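Cytochrome c-552 (Thiobacillus ferrooxidans, PDB 1H1O) carries electrons in the periplasm as a diheme, high-potential c-type cytochrome of the cytochrome c4 kind. Local coordinates at residues A[105-110]-A[174-179]; A[18-23]-A[31-36]. One frame throughout, in Å; residues are numbered along the deposited sequence.

Contact 1: residues A[105-110]-A[174-179]; sequences AIFNQG and KDVAAY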
loop_
_atom_site.group_PDB
_atom_site.type_symbol
_atom_site.label_atom_id
_atom_site.label_comp_id
_atom_site.label_asym_id
_atom_site.label_seq_id
_atom_site.Cartn_x
_atom_site.Cartn_y
_atom_site.Cartn_z
ATOM N N ALA A 105 -0.387 17.723 -5.012
ATOM C CA ALA A 105 -1.564 18.387 -5.559
ATOM C C ALA A 105 -2.595 17.329 -5.928
ATOM O O ALA A 105 -3.785 17.487 -5.662
ATOM C CB ALA A 105 -1.180 19.201 -6.778
ATOM N N ILE A 106 -2.126 16.237 -6.523
ATOM C CA ILE A 106 -3.008 15.150 -6.916
ATOM C C ILE A 106 -3.651 14.510 -5.706
ATOM O O ILE A 106 -4.864 14.326 -5.642
ATOM C CB ILE A 106 -2.242 14.062 -7.680
ATOM C CG1 ILE A 106 -1.819 14.595 -9.055
ATOM C CG2 ILE A 106 -3.102 12.820 -7.826
ATOM C CD1 ILE A 106 -0.754 13.730 -9.774
ATOM N N PHE A 107 -2.831 14.171 -4.727
ATOM C CA PHE A 107 -3.359 13.509 -3.542
ATOM C C PHE A 107 -4.412 14.338 -2.825
ATOM O O PHE A 107 -5.489 13.806 -2.450
ATOM C CB PHE A 107 -2.226 13.196 -2.556
ATOM C CG PHE A 107 -2.669 12.392 -1.378
ATOM C CD1 PHE A 107 -2.773 11.024 -1.471
ATOM C CD2 PHE A 107 -3.057 13.022 -0.205
ATOM C CE1 PHE A 107 -3.270 10.272 -0.410
ATOM C CE2 PHE A 107 -3.555 12.301 0.869
ATOM C CZ PHE A 107 -3.666 10.918 0.767
ATOM N N ASN A 108 -4.113 15.618 -2.618
ATOM C CA ASN A 108 -5.014 16.503 -1.889
ATOM C C ASN A 108 -6.121 17.140 -2.714
ATOM O O ASN A 108 -7.242 17.304 -2.227
ATOM C CB ASN A 108 -4.233 17.635 -1.206
ATOM C CG ASN A 108 -3.200 17.128 -0.219
ATOM O OD1 ASN A 108 -3.423 16.154 0.489
ATOM N ND2 ASN A 108 -2.066 17.807 -0.158
ATOM N N GLN A 109 -5.817 17.495 -3.959
ATOM C CA GLN A 109 -6.800 18.165 -4.799
ATOM C C GLN A 109 -7.370 17.331 -5.932
ATOM O O GLN A 109 -8.431 17.644 -6.460
ATOM C CB GLN A 109 -6.184 19.437 -5.378
ATOM C CG GLN A 109 -5.542 20.337 -4.333
ATOM C CD GLN A 109 -5.103 21.678 -4.901
ATOM O OE1 GLN A 109 -5.934 22.553 -5.189
ATOM N NE2 GLN A 109 -3.791 21.847 -5.072
ATOM N N GLY A 110 -6.672 16.265 -6.298
ATOM C CA GLY A 110 -7.131 15.441 -7.394
ATOM C C GLY A 110 -6.971 16.287 -8.635
ATOM O O GLY A 110 -6.348 17.344 -8.576
ATOM N N LYS A 174 3.525 8.051 -10.617
ATOM C CA LYS A 174 4.864 8.347 -10.114
ATOM C C LYS A 174 4.846 9.561 -9.170
ATOM O O LYS A 174 5.515 9.574 -8.137
ATOM C CB LYS A 174 5.812 8.605 -11.286
ATOM C CG LYS A 174 6.062 7.388 -12.170
ATOM C CD LYS A 174 7.014 7.741 -13.304
ATOM C CE LYS A 174 7.430 6.513 -14.100
ATOM N NZ LYS A 174 8.347 6.889 -15.213
ATOM N N ASP A 175 4.071 10.577 -9.529
ATOM C CA ASP A 175 3.984 11.756 -8.690
ATOM C C ASP A 175 3.338 11.447 -7.373
ATOM O O ASP A 175 3.910 11.725 -6.327
ATOM C CB ASP A 175 3.246 12.854 -9.424
ATOM C CG ASP A 175 4.020 13.306 -10.613
ATOM O OD1 ASP A 175 5.177 12.848 -10.663
ATOM O OD2 ASP A 175 3.519 14.075 -11.466
ATOM N N VAL A 176 2.161 10.844 -7.406
ATOM C CA VAL A 176 1.511 10.514 -6.157
ATOM C C VAL A 176 2.423 9.588 -5.346
ATOM O O VAL A 176 2.523 9.731 -4.135
ATOM C CB VAL A 176 0.149 9.860 -6.401
ATOM C CG1 VAL A 176 -0.560 9.627 -5.079
ATOM C CG2 VAL A 176 -0.689 10.772 -7.271
ATOM N N ALA A 177 3.108 8.662 -6.012
ATOM C CA ALA A 177 4.011 7.757 -5.309
ATOM C C ALA A 177 5.166 8.533 -4.673
ATOM O O ALA A 177 5.488 8.335 -3.497
ATOM C CB ALA A 177 4.560 6.683 -6.265
ATOM N N ALA A 178 5.794 9.406 -5.457
ATOM C CA ALA A 178 6.902 10.199 -4.952
ATOM C C ALA A 178 6.412 10.906 -3.697
ATOM O O ALA A 178 6.992 10.762 -2.619
ATOM C CB ALA A 178 7.346 11.212 -5.994
ATOM N N TYR A 179 5.314 11.643 -3.827
ATOM C CA TYR A 179 4.775 12.358 -2.680
ATOM C C TYR A 179 4.523 11.456 -1.461
ATOM O O TYR A 179 5.085 11.669 -0.389
ATOM C CB TYR A 179 3.481 13.094 -3.074
ATOM C CG TYR A 179 2.766 13.715 -1.895
ATOM C CD1 TYR A 179 1.523 13.238 -1.475
ATOM C CD2 TYR A 179 3.355 14.745 -1.165
ATOM C CE1 TYR A 179 0.884 13.768 -0.359
ATOM C CE2 TYR A 179 2.725 15.286 -0.039
ATOM C CZ TYR A 179 1.493 14.792 0.355
ATOM O OH TYR A 179 0.882 15.310 1.473
#

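Contact 2: residues A[18-23]-A[31-36]; sequences VCHGMT and IVPRLA. With HEM (protoporphyrin IX containing Fe), chain D.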
loop_
_atom_site.group_PDB
_atom_site.type_symbol
_atom_site.label_atom_id
_atom_site.label_comp_id
_atom_site.label_asym_id
_atom_site.label_seq_id
_atom_site.Cartn_x
_atom_site.Cartn_y
_atom_site.Cartn_z
ATOM N N VAL A 18 11.542 -11.401 6.721
ATOM C CA VAL A 18 12.600 -11.694 5.766
ATOM C C VAL A 18 12.376 -10.717 4.616
ATOM O O VAL A 18 13.298 -10.059 4.143
ATOM C CB VAL A 18 12.510 -13.122 5.212
ATOM C CG1 VAL A 18 13.523 -13.298 4.108
ATOM C CG2 VAL A 18 12.750 -14.128 6.313
ATOM N N CYS A 19 11.126 -10.600 4.191
ATOM C CA CYS A 19 10.801 -9.704 3.089
ATOM C C CYS A 19 10.372 -8.308 3.476
ATOM O O CYS A 19 10.836 -7.339 2.872
ATOM C CB CYS A 19 9.717 -10.318 2.233
ATOM S SG CYS A 19 10.233 -11.885 1.645
ATOM N N HIS A 20 9.483 -8.209 4.464
ATOM C CA HIS A 20 8.966 -6.912 4.901
ATOM C C HIS A 20 9.939 -6.128 5.743
ATOM O O HIS A 20 9.613 -5.064 6.276
ATOM C CB HIS A 20 7.651 -7.095 5.650
ATOM C CG HIS A 20 6.531 -7.539 4.767
ATOM N ND1 HIS A 20 5.896 -6.686 3.891
ATOM C CD2 HIS A 20 5.988 -8.762 4.567
ATOM C CE1 HIS A 20 5.008 -7.366 3.187
ATOM N NE2 HIS A 20 5.044 -8.630 3.576
ATOM N N GLY A 21 11.150 -6.650 5.857
ATOM C CA GLY A 21 12.147 -5.942 6.613
ATOM C C GLY A 21 11.859 -5.945 8.089
ATOM O O GLY A 21 10.905 -6.560 8.567
ATOM N N MET A 22 12.693 -5.210 8.801
ATOM C CA MET A 22 12.619 -5.134 10.240
ATOM C C MET A 22 12.952 -3.715 10.670
ATOM O O MET A 22 13.491 -2.938 9.887
ATOM C CB MET A 22 13.624 -6.147 10.776
ATOM C CG MET A 22 13.953 -6.109 12.229
ATOM S SD MET A 22 15.364 -7.213 12.394
ATOM C CE MET A 22 16.672 -6.159 11.689
ATOM N N THR A 23 12.622 -3.387 11.912
ATOM C CA THR A 23 12.870 -2.059 12.460
ATOM C C THR A 23 14.051 -1.308 11.842
ATOM O O THR A 23 13.947 -0.111 11.576
ATOM C CB THR A 23 13.069 -2.127 13.990
ATOM O OG1 THR A 23 11.845 -2.542 14.611
ATOM C CG2 THR A 23 13.482 -0.760 14.543
ATOM N N ILE A 31 8.809 -3.451 -4.368
ATOM C CA ILE A 31 7.482 -4.049 -4.495
ATOM C C ILE A 31 6.961 -4.709 -3.227
ATOM O O ILE A 31 5.832 -5.188 -3.204
ATOM C CB ILE A 31 7.445 -5.100 -5.591
ATOM C CG1 ILE A 31 8.626 -6.058 -5.406
ATOM C CG2 ILE A 31 7.419 -4.424 -6.939
ATOM C CD1 ILE A 31 8.572 -7.297 -6.259
ATOM N N VAL A 32 7.785 -4.778 -2.189
ATOM C CA VAL A 32 7.331 -5.353 -0.928
ATOM C C VAL A 32 6.988 -4.138 -0.099
ATOM O O VAL A 32 7.850 -3.338 0.241
ATOM C CB VAL A 32 8.407 -6.166 -0.204
ATOM C CG1 VAL A 32 7.847 -6.670 1.119
ATOM C CG2 VAL A 32 8.830 -7.353 -1.055
ATOM N N PRO A 33 5.711 -3.979 0.233
ATOM C CA PRO A 33 5.292 -2.823 1.019
ATOM C C PRO A 33 5.701 -2.890 2.461
ATOM O O PRO A 33 5.831 -3.976 3.046
ATOM C CB PRO A 33 3.783 -2.846 0.868
ATOM C CG PRO A 33 3.500 -4.314 0.925
ATOM C CD PRO A 33 4.591 -4.908 0.030
ATOM N N ARG A 34 5.914 -1.710 3.026
ATOM C CA ARG A 34 6.240 -1.589 4.429
ATOM C C ARG A 34 4.904 -1.873 5.102
ATOM O O ARG A 34 3.849 -1.594 4.536
ATOM C CB ARG A 34 6.732 -0.172 4.721
ATOM C CG ARG A 34 8.042 0.111 3.996
ATOM C CD ARG A 34 8.528 1.521 4.194
ATOM N NE ARG A 34 9.778 1.721 3.470
ATOM C CZ ARG A 34 9.994 2.715 2.618
ATOM N NH1 ARG A 34 9.033 3.601 2.381
ATOM N NH2 ARG A 34 11.171 2.831 2.018
ATOM N N LEU A 35 4.946 -2.440 6.297
ATOM C CA LEU A 35 3.727 -2.787 7.010
ATOM C C LEU A 35 3.543 -2.025 8.305
ATOM O O LEU A 35 2.428 -1.947 8.826
ATOM C CB LEU A 35 3.721 -4.281 7.317
ATOM C CG LEU A 35 3.943 -5.165 6.093
ATOM C CD1 LEU A 35 3.860 -6.640 6.506
ATOM C CD2 LEU A 35 2.899 -4.823 5.041
ATOM N N ALA A 36 4.643 -1.492 8.829
ATOM C CA ALA A 36 4.627 -0.741 10.077
ATOM C C ALA A 36 3.545 0.353 10.120
ATOM O O ALA A 36 3.483 1.227 9.252
ATOM C CB ALA A 36 5.999 -0.122 10.322
HETATM C CHA HEM D . 2.217 -7.606 0.757
HETATM C CHB HEM D . 1.533 -9.382 5.164
HETATM C CHC HEM D . 5.230 -12.397 4.479
HETATM C CHD HEM D . 5.987 -10.566 0.158
HETATM C C1A HEM D . 1.686 -7.816 2.031
HETATM C C2A HEM D . 0.539 -7.133 2.591
HETATM C C3A HEM D . 0.348 -7.634 3.844
HETATM C C4A HEM D . 1.388 -8.625 4.028
HETATM C CMA HEM D . -0.700 -7.293 4.873
HETATM C CAA HEM D . -0.272 -6.073 1.885
HETATM C CBA HEM D . 0.186 -4.638 2.233
HETATM C CGA HEM D . -0.522 -3.605 1.574
HETATM O O1A HEM D . -0.030 -2.430 1.717
HETATM O O2A HEM D . -1.549 -3.786 0.888
HETATM C C1B HEM D . 2.489 -10.361 5.353
HETATM C C2B HEM D . 2.568 -11.161 6.552
HETATM C C3B HEM D . 3.593 -12.037 6.355
HETATM C C4B HEM D . 4.151 -11.733 5.048
HETATM C CMB HEM D . 1.631 -11.001 7.735
HETATM C CAB HEM D . 4.101 -13.135 7.254
HETATM C CBB HEM D . 3.063 -14.246 7.575
HETATM C C1C HEM D . 5.772 -12.161 3.253
HETATM C C2C HEM D . 6.892 -12.879 2.695
HETATM C C3C HEM D . 7.084 -12.347 1.460
HETATM C C4C HEM D . 6.113 -11.327 1.288
HETATM C CMC HEM D . 7.612 -13.983 3.420
HETATM C CAC HEM D . 8.114 -12.721 0.382
HETATM C CBC HEM D . 8.064 -14.221 -0.038
HETATM C C1D HEM D . 5.030 -9.588 -0.065
HETATM C C2D HEM D . 4.925 -8.844 -1.305
HETATM C C3D HEM D . 3.857 -8.042 -1.141
HETATM C C4D HEM D . 3.331 -8.267 0.205
HETATM C CMD HEM D . 5.847 -9.024 -2.488
HETATM C CAD HEM D . 3.233 -7.094 -2.107
HETATM C CBD HEM D . 2.409 -8.060 -3.107
HETATM C CGD HEM D . 1.341 -7.488 -3.813
HETATM O O1D HEM D . 1.569 -6.530 -4.575
HETATM O O2D HEM D . 0.166 -7.949 -3.727
HETATM N NA HEM D . 2.192 -8.717 2.911
HETATM N NB HEM D . 3.460 -10.714 4.435
HETATM N NC HEM D . 5.308 -11.203 2.371
HETATM N ND HEM D . 4.062 -9.223 0.834
HETATM FE FE HEM D . 3.784 -9.947 2.640
#

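Contact 1: residues A[105-110]-A[174-179]
Ile106 and Val176 meet methyl to methyl: Ile106 CG2 lies 3.2 Å from Val176 CG2, tighter than ordinary van der Waals contact, with the two side chains crossing at about a right angle. The longer branch of Ile106 reaches past this point, bringing Ile106 CD1 to 4.1 Å from Asp175 CB. Val176 turns its other methyl to Phe107, where Val176 CG1 sits at the ring edge, 4.5 Å from Phe107 CD1. One turn on, Tyr179 lays the CD1-CE1 side of its ring against the root of the Phe107 side chain, with Tyr179 CE1 3.9 Å from Phe107 CB. The two rings are inclined at 46°, their centroids 5.9 Å apart, an oblique pair. A chi1 of 173°, with CG opposite the backbone N, sends the Tyr179 ring across the gap between the helices. With an alanine at Tyr179, the Phe107 CB and CG side would probably lose its aromatic neighbour and a gap open between the helices. No hydrogen bond joins the segments; the contact is carried by apolar groups. Further out, Phe107 touches Met120, Cys119, a predicted covalent attachment point of the second heme, and His123, its predicted axial ligand, while Val176 touches a heme itself. The helical segments 105-109 and 174-179 cross nearly perpendicularly (-87°), their axes 9.3 Å apart at closest approach, where the first and last helices of this cytochrome c domain meet as in class I cytochromes c. Ala177 packs on helix 141-153, and Phe107 and Asn108 rest on helix 120-123.

Contact 2: residues A[18-23]-A[31-36]
His20 holds an iron by one ring nitrogen and a backbone carbonyl by the other, while aliphatic groups lie over both faces of its imidazole. It is the histidine of the CXXCH heme-binding motif of cytochromes c, here Cys16 to His20, and His20 NE2 coordinates the heme iron (HEM FE) at 2.0 Å; Met64 SD is the other axial ligand. On the far side of the ring His20 ND1 donates to Pro33 O, 2.8 Å away at an N-H...O angle of 154°. The acceptor lies in the imidazole plane and the bond runs nearly along the C=O axis, so it fixes the ring's rotation about the Fe-N bond and probably makes the imidazole a more electron-rich ligand. With chi1 at 178°, Val32 puts CG1 opposite its backbone N and over one face of the imidazole in a CH-pi contact, which leaves CG2 for the porphyrin methyl CMD. Val32 CG1 also reaches 3.5 Å from Cys19 O. The Pro33 ring lies over the heme rim on the His20 side, Pro33 CD 3.3 Å from HEM CAD. Arg34 forms a salt bridge with Asp26 and, by NH1 to Gly138 O, ties this loop to the chain's second half. Over the other imidazole face, Leu35 CD1 stands 3.3 Å from the His20 ring centroid.

In the fold
From the N terminus the chain first enters the heme-binding turn of helix 17-20, and contact 2 closes the short loop from there to 31-36, before helix 40-51. The chain then completes the first cytochrome c domain and passes into the second, where contact 1 closes a much longer excursion: 63 residues, including helices 120-123, 141-153 and 159-165, run between 105-110 and 174-179. The contacts follow in series, neither nested nor crossed. The centres of contact 1 and contact 2 are about 23 Å apart, on opposite sides of the chain's centre. Contact 2 sets an axial ligand of one heme, whereas contact 1 joins the first and last helices of the other domain.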